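Long-range contacts in reticulocyte binding protein (PDB 3FAW), which is the group B streptococcal pullulanase SAP, a cell-wall-anchored enzyme that probably hydrolyses the alpha-1,6 linkages of pullulan and related alpha-glucans: residues F322-M327 and S355-E360; M327-S332 and E360-P365. One frame throughout, in Å; residues are numbered along the deposited sequence.

Interaction 1: residues F322-M327 and S355-E360; sequences FYVNEM and SGMYSE
The carboxylate of Glu326 lies against the backbone of Gly356, and here the two loop segments are packed most closely. Glu326 OE1 is 3.5 Å from Gly356 CA, an approach left open by the missing side chain, while OE2 accepts the Gly356 N-H at 2.9 Å in a bent, weak hydrogen bond (143° at the hydrogen). Glu326 CG is anti to the carbonyl carbon (chi1 -61°) and the chain runs extended beyond it, which carries the acid along Gly356 instead of outwards. Both carboxylate oxygens are engaged: OE1 accepts from the backbone N of Trp227, and OE2 also receives a proton from water 1, which in turn accepts from Ser355 OG at 2.7 Å. That hydroxyl is itself used twice, because it accepts the N-H of Met357 in a nearly straight bond (163°), an ST turn that leads into the type I turn from Gly356 to Ser359. Both segments belong to the long loop that joins the second strand of the catalytic TIM barrel to helix 367-381, so the contact folds one connection back on itself. Away from the carboxylate, Val324 CG2 still meets Met357 SD closely, at 3.5 Å, the two side chains running obliquely. The looser part is the end of Met357, where CE comes no closer than 4.1 Å to Glu326 O. There a single ordered water, water 2, bridges the two backbones, 2.7 Å from Glu326 O and 2.8 Å from Gly356 O, with more acceptors around it than it has protons to give.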
loop_
_atom_site.group_PDB
_atom_site.type_symbol
_atom_site.label_atom_id
_atom_site.label_comp_id
_atom_site.label_asym_id
_atom_site.label_seq_id
_atom_site.Cartn_x
_atom_site.Cartn_y
_atom_site.Cartn_z
ATOM N N PHE A 322 -9.579 -1.989 11.472
ATOM C CA PHE A 322 -10.280 -2.630 12.590
ATOM C C PHE A 322 -9.892 -2.095 13.971
ATOM O O PHE A 322 -10.758 -1.699 14.755
ATOM C CB PHE A 322 -10.051 -4.150 12.529
ATOM C CG PHE A 322 -10.886 -4.941 13.507
ATOM C CD1 PHE A 322 -12.143 -5.408 13.145
ATOM C CD2 PHE A 322 -10.404 -5.235 14.781
ATOM C CE1 PHE A 322 -12.916 -6.145 14.042
ATOM C CE2 PHE A 322 -11.165 -5.972 15.685
ATOM C CZ PHE A 322 -12.422 -6.429 15.316
ATOM N N TYR A 323 -8.598 -2.097 14.278
ATOM C CA TYR A 323 -8.133 -1.728 15.619
ATOM C C TYR A 323 -8.115 -0.211 15.804
ATOM O O TYR A 323 -7.105 0.449 15.547
ATOM C CB TYR A 323 -6.754 -2.322 15.893
ATOM C CG TYR A 323 -6.734 -3.831 15.874
ATOM C CD1 TYR A 323 -6.084 -4.523 14.856
ATOM C CD2 TYR A 323 -7.364 -4.572 16.872
ATOM C CE1 TYR A 323 -6.053 -5.911 14.829
ATOM C CE2 TYR A 323 -7.340 -5.969 16.855
ATOM C CZ TYR A 323 -6.683 -6.626 15.826
ATOM O OH TYR A 323 -6.650 -8.000 15.790
ATOM N N VAL A 324 -9.247 0.327 16.248
ATOM C CA VAL A 324 -9.423 1.770 16.394
ATOM C C VAL A 324 -10.696 2.108 17.182
ATOM O O VAL A 324 -11.655 1.330 17.200
ATOM C CB VAL A 324 -9.503 2.465 15.009
ATOM C CG1 VAL A 324 -10.826 2.141 14.321
ATOM C CG2 VAL A 324 -9.319 3.976 15.137
ATOM N N ASN A 325 -10.679 3.271 17.830
ATOM C CA ASN A 325 -11.867 3.886 18.414
ATOM C C ASN A 325 -12.059 5.230 17.737
ATOM O O ASN A 325 -11.358 6.199 18.039
ATOM C CB ASN A 325 -11.724 4.077 19.928
ATOM C CG ASN A 325 -12.955 4.730 20.563
ATOM O OD1 ASN A 325 -13.973 4.957 19.906
ATOM N ND2 ASN A 325 -12.862 5.023 21.854
ATOM N N GLU A 326 -13.007 5.280 16.813
ATOM C CA GLU A 326 -13.228 6.474 16.003
ATOM C C GLU A 326 -13.919 7.603 16.781
ATOM O O GLU A 326 -13.972 8.738 16.310
ATOM C CB GLU A 326 -14.033 6.109 14.753
ATOM C CG GLU A 326 -13.332 5.096 13.843
ATOM C CD GLU A 326 -14.211 4.597 12.707
ATOM O OE1 GLU A 326 -15.453 4.752 12.782
ATOM O OE2 GLU A 326 -13.650 4.047 11.732
ATOM N N MET A 327 -14.435 7.290 17.968
ATOM C CA MET A 327 -15.060 8.287 18.829
ATOM C C MET A 327 -14.054 8.998 19.755
ATOM O O MET A 327 -14.442 9.882 20.516
ATOM C CB MET A 327 -16.180 7.637 19.645
ATOM C CG MET A 327 -17.301 7.029 18.797
ATOM S SD MET A 327 -18.012 8.162 17.573
ATOM C CE MET A 327 -18.589 9.507 18.614
ATOM N N SER A 355 -12.840 4.723 6.410
ATOM C CA SER A 355 -12.680 4.812 7.853
ATOM C C SER A 355 -13.413 6.048 8.371
ATOM O O SER A 355 -13.446 7.087 7.704
ATOM C CB SER A 355 -11.194 4.897 8.212
ATOM O OG SER A 355 -11.005 5.017 9.612
ATOM N N GLY A 356 -14.007 5.928 9.553
ATOM C CA GLY A 356 -14.605 7.068 10.235
ATOM C C GLY A 356 -13.600 7.905 11.023
ATOM O O GLY A 356 -13.954 8.956 11.543
ATOM N N MET A 357 -12.348 7.444 11.111
ATOM C CA MET A 357 -11.309 8.137 11.897
ATOM C C MET A 357 -10.962 9.537 11.367
ATOM O O MET A 357 -10.577 10.416 12.142
ATOM C CB MET A 357 -10.033 7.288 11.950
ATOM C CG MET A 357 -9.003 7.711 13.013
ATOM S SD MET A 357 -9.591 7.488 14.707
ATOM C CE MET A 357 -10.110 9.153 15.115
ATOM N N TYR A 358 -11.096 9.733 10.056
ATOM C CA TYR A 358 -10.711 10.989 9.412
ATOM C C TYR A 358 -11.905 11.879 9.083
ATOM O O TYR A 358 -11.772 12.876 8.360
ATOM C CB TYR A 358 -9.879 10.687 8.163
ATOM C CG TYR A 358 -8.779 9.697 8.454
ATOM C CD1 TYR A 358 -7.917 9.889 9.532
ATOM C CD2 TYR A 358 -8.613 8.551 7.677
ATOM C CE1 TYR A 358 -6.915 8.986 9.820
ATOM C CE2 TYR A 358 -7.605 7.644 7.953
ATOM C CZ TYR A 358 -6.762 7.866 9.031
ATOM O OH TYR A 358 -5.762 6.976 9.325
ATOM N N SER A 359 -13.057 11.531 9.651
ATOM C CA SER A 359 -14.287 12.290 9.475
ATOM C C SER A 359 -14.561 13.153 10.700
ATOM O O SER A 359 -14.336 12.731 11.840
ATOM C CB SER A 359 -15.462 11.334 9.244
ATOM O OG SER A 359 -16.704 12.021 9.256
ATOM N N GLU A 360 -15.054 14.363 10.462
ATOM C CA GLU A 360 -15.484 15.237 11.552
ATOM C C GLU A 360 -16.781 14.737 12.199
ATOM O O GLU A 360 -17.037 15.012 13.370
ATOM C CB GLU A 360 -15.637 16.674 11.053
ATOM C CG GLU A 360 -14.300 17.329 10.733
ATOM C CD GLU A 360 -14.422 18.812 10.482
ATOM O OE1 GLU A 360 -15.176 19.191 9.563
ATOM O OE2 GLU A 360 -13.760 19.595 11.198
HETATM O O HOH W 1 -11.314 2.607 10.747
HETATM O O HOH W 2 -13.288 9.968 14.024
#

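Interaction 2: residues M327-S332 and E360-P365. With CA (calcium ion), chain B.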
loop_
_atom_site.group_PDB
_atom_site.type_symbol
_atom_site.label_atom_id
_atom_site.label_comp_id
_atom_site.label_asym_id
_atom_site.label_seq_id
_atom_site.Cartn_x
_atom_site.Cartn_y
_atom_site.Cartn_z
ATOM N N MET A 327 -14.435 7.290 17.968
ATOM C CA MET A 327 -15.060 8.287 18.829
ATOM C C MET A 327 -14.054 8.998 19.755
ATOM O O MET A 327 -14.442 9.882 20.516
ATOM C CB MET A 327 -16.180 7.637 19.645
ATOM C CG MET A 327 -17.301 7.029 18.797
ATOM S SD MET A 327 -18.012 8.162 17.573
ATOM C CE MET A 327 -18.589 9.507 18.614
ATOM N N ASP A 328 -12.777 8.618 19.675
ATOM C CA ASP A 328 -11.697 9.247 20.451
ATOM C C ASP A 328 -10.723 9.920 19.488
ATOM O O ASP A 328 -9.880 9.253 18.877
ATOM C CB ASP A 328 -10.982 8.179 21.291
ATOM C CG ASP A 328 -9.730 8.699 21.995
ATOM O OD1 ASP A 328 -9.592 9.925 22.204
ATOM O OD2 ASP A 328 -8.878 7.858 22.353
ATOM N N LYS A 329 -10.853 11.238 19.345
ATOM C CA LYS A 329 -9.970 12.022 18.476
ATOM C C LYS A 329 -8.836 12.699 19.257
ATOM O O LYS A 329 -8.097 13.513 18.701
ATOM C CB LYS A 329 -10.776 13.079 17.712
ATOM C CG LYS A 329 -11.750 12.500 16.701
ATOM C CD LYS A 329 -12.492 13.594 15.960
ATOM C CE LYS A 329 -13.391 13.031 14.869
ATOM N NZ LYS A 329 -12.608 12.334 13.818
ATOM N N SER A 330 -8.688 12.345 20.531
ATOM C CA SER A 330 -7.724 13.005 21.408
ATOM C C SER A 330 -6.282 12.789 20.957
ATOM O O SER A 330 -5.924 11.720 20.461
ATOM C CB SER A 330 -7.896 12.538 22.861
ATOM O OG SER A 330 -7.521 11.180 23.019
ATOM N N ARG A 331 -5.471 13.828 21.135
ATOM C CA ARG A 331 -4.043 13.770 20.868
ATOM C C ARG A 331 -3.329 12.961 21.950
ATOM O O ARG A 331 -3.562 13.162 23.144
ATOM C CB ARG A 331 -3.463 15.184 20.813
ATOM C CG ARG A 331 -1.972 15.244 20.510
ATOM C CD ARG A 331 -1.439 16.668 20.575
ATOM N NE ARG A 331 -1.891 17.471 19.436
ATOM C CZ ARG A 331 -2.732 18.507 19.488
ATOM N NH1 ARG A 331 -3.255 18.926 20.636
ATOM N NH2 ARG A 331 -3.046 19.140 18.364
ATOM N N SER A 332 -2.472 12.041 21.518
ATOM C CA SER A 332 -1.594 11.303 22.417
ATOM C C SER A 332 -0.282 12.079 22.499
ATOM O O SER A 332 0.489 12.125 21.535
ATOM C CB SER A 332 -1.363 9.873 21.908
ATOM O OG SER A 332 -1.167 9.842 20.501
ATOM N N GLU A 360 -15.054 14.363 10.462
ATOM C CA GLU A 360 -15.484 15.237 11.552
ATOM C C GLU A 360 -16.781 14.737 12.199
ATOM O O GLU A 360 -17.037 15.012 13.370
ATOM C CB GLU A 360 -15.637 16.674 11.053
ATOM C CG GLU A 360 -14.300 17.329 10.733
ATOM C CD GLU A 360 -14.422 18.812 10.482
ATOM O OE1 GLU A 360 -15.176 19.191 9.563
ATOM O OE2 GLU A 360 -13.760 19.595 11.198
ATOM N N LYS A 361 -17.576 13.984 11.439
ATOM C CA LYS A 361 -18.863 13.470 11.911
ATOM C C LYS A 361 -18.995 11.963 11.666
ATOM O O LYS A 361 -19.783 11.541 10.822
ATOM C CB LYS A 361 -20.004 14.221 11.216
ATOM C CG LYS A 361 -19.997 15.717 11.471
ATOM C CD LYS A 361 -21.257 16.380 10.943
ATOM C CE LYS A 361 -22.428 16.239 11.913
ATOM N NZ LYS A 361 -23.633 16.976 11.442
ATOM N N PRO A 362 -18.229 11.144 12.413
ATOM C CA PRO A 362 -18.226 9.686 12.198
ATOM C C PRO A 362 -19.591 8.991 12.376
ATOM O O PRO A 362 -19.821 7.928 11.796
ATOM C CB PRO A 362 -17.209 9.172 13.233
ATOM C CG PRO A 362 -17.068 10.272 14.232
ATOM C CD PRO A 362 -17.317 11.545 13.502
ATOM N N LYS A 363 -20.478 9.587 13.168
ATOM C CA LYS A 363 -21.821 9.045 13.383
ATOM C C LYS A 363 -22.773 9.271 12.196
ATOM O O LYS A 363 -23.848 8.678 12.153
ATOM C CB LYS A 363 -22.418 9.605 14.685
ATOM C CG LYS A 363 -21.735 9.045 15.932
ATOM C CD LYS A 363 -21.814 9.976 17.130
ATOM C CE LYS A 363 -23.209 10.070 17.694
ATOM N NZ LYS A 363 -23.254 10.863 18.955
ATOM N N ASP A 364 -22.375 10.120 11.247
ATOM C CA ASP A 364 -23.096 10.314 9.987
ATOM C C ASP A 364 -22.326 9.591 8.865
ATOM O O ASP A 364 -21.271 10.060 8.448
ATOM C CB ASP A 364 -23.210 11.819 9.692
ATOM C CG ASP A 364 -23.928 12.131 8.375
ATOM O OD1 ASP A 364 -24.258 11.200 7.604
ATOM O OD2 ASP A 364 -24.157 13.334 8.114
ATOM N N PRO A 365 -22.857 8.455 8.361
ATOM C CA PRO A 365 -22.101 7.660 7.384
ATOM C C PRO A 365 -21.923 8.318 6.008
ATOM O O PRO A 365 -21.057 7.908 5.239
ATOM C CB PRO A 365 -22.918 6.366 7.272
ATOM C CG PRO A 365 -24.291 6.738 7.662
ATOM C CD PRO A 365 -24.170 7.853 8.659
HETATM CA CA CA B . -25.850 7.849 12.794
HETATM O O HOH W 3 -26.211 9.373 14.672
HETATM O O HOH W 4 -25.114 6.578 14.683
HETATM O O HOH W 5 -26.966 9.801 11.773
HETATM O O HOH W 6 -26.818 7.315 10.532
#
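The pyrrolidine ring of Pro362 is approached at two of its corners, from opposite sides of its mean plane. Met327 SD lies 4.1 Å from Pro362 CG, and Lys329 CE stands 4.4 Å from Pro362 CD, so neither chain stacks flat upon the ring. The carboxylate of Asp328, which is truly flat, serves its own segment: Ser330 N reaches OD1 from above the plane (44° out of it), closing an Asx turn, while Ser330 OG donates to the syn lone pair of the same oxygen at 2.6 Å. Between the segments the meeting is apolar. Met327 bends at both chi2 (-52°) and chi3 (-58°), which brings its terminal methyl over to Lys363, and Met327 CE touches Lys363 CD at 3.6 Å with the two side chains nearly perpendicular. Pro362 and Lys363 are the central residues of a type I turn from Lys361 to Asp364, just ahead of helix 367-381 of the TIM barrel; the Asp364 side chain caps a backbone N beyond that turn. The backbone here also serves a metal site. Lys363 O binds a calcium ion at 2.3 Å, together with four waters, Lys165 O and Tyr202 OH. Since Lys165 and Tyr202 belong to the carbohydrate-binding module 48 region, the ion bridges residues of that region and of the catalytic domain, consistent with a link between the two. While Lys329 CE nears Pro362, the ammonium end is hydrogen-bonded to Ser359 O, and the carboxylate of Glu360 turns elsewhere, accepting from Gln291 N.

How the interactions relate
Both interactions join parts of the same loop between strand 312-315 and helix 367-381, and their segments alternate along the chain, with Met327 and Glu360 shared. Interaction 1 is buried: its chemistry is polar at the carboxylate, where backbone N-H groups and a water are its partners, and apolar at Val324 and Met357. Interaction 2, whose centre is about 6 Å away, lies at the surface and rests on methylene, sulfur and ring contacts, while Lys329 and Glu360 direct their polar ends to partners outside its segments and a backbone carbonyl is given to calcium. The two also pack directly, Gly356 O of interaction 1 lying 3.7 Å from Pro362 CB of interaction 2.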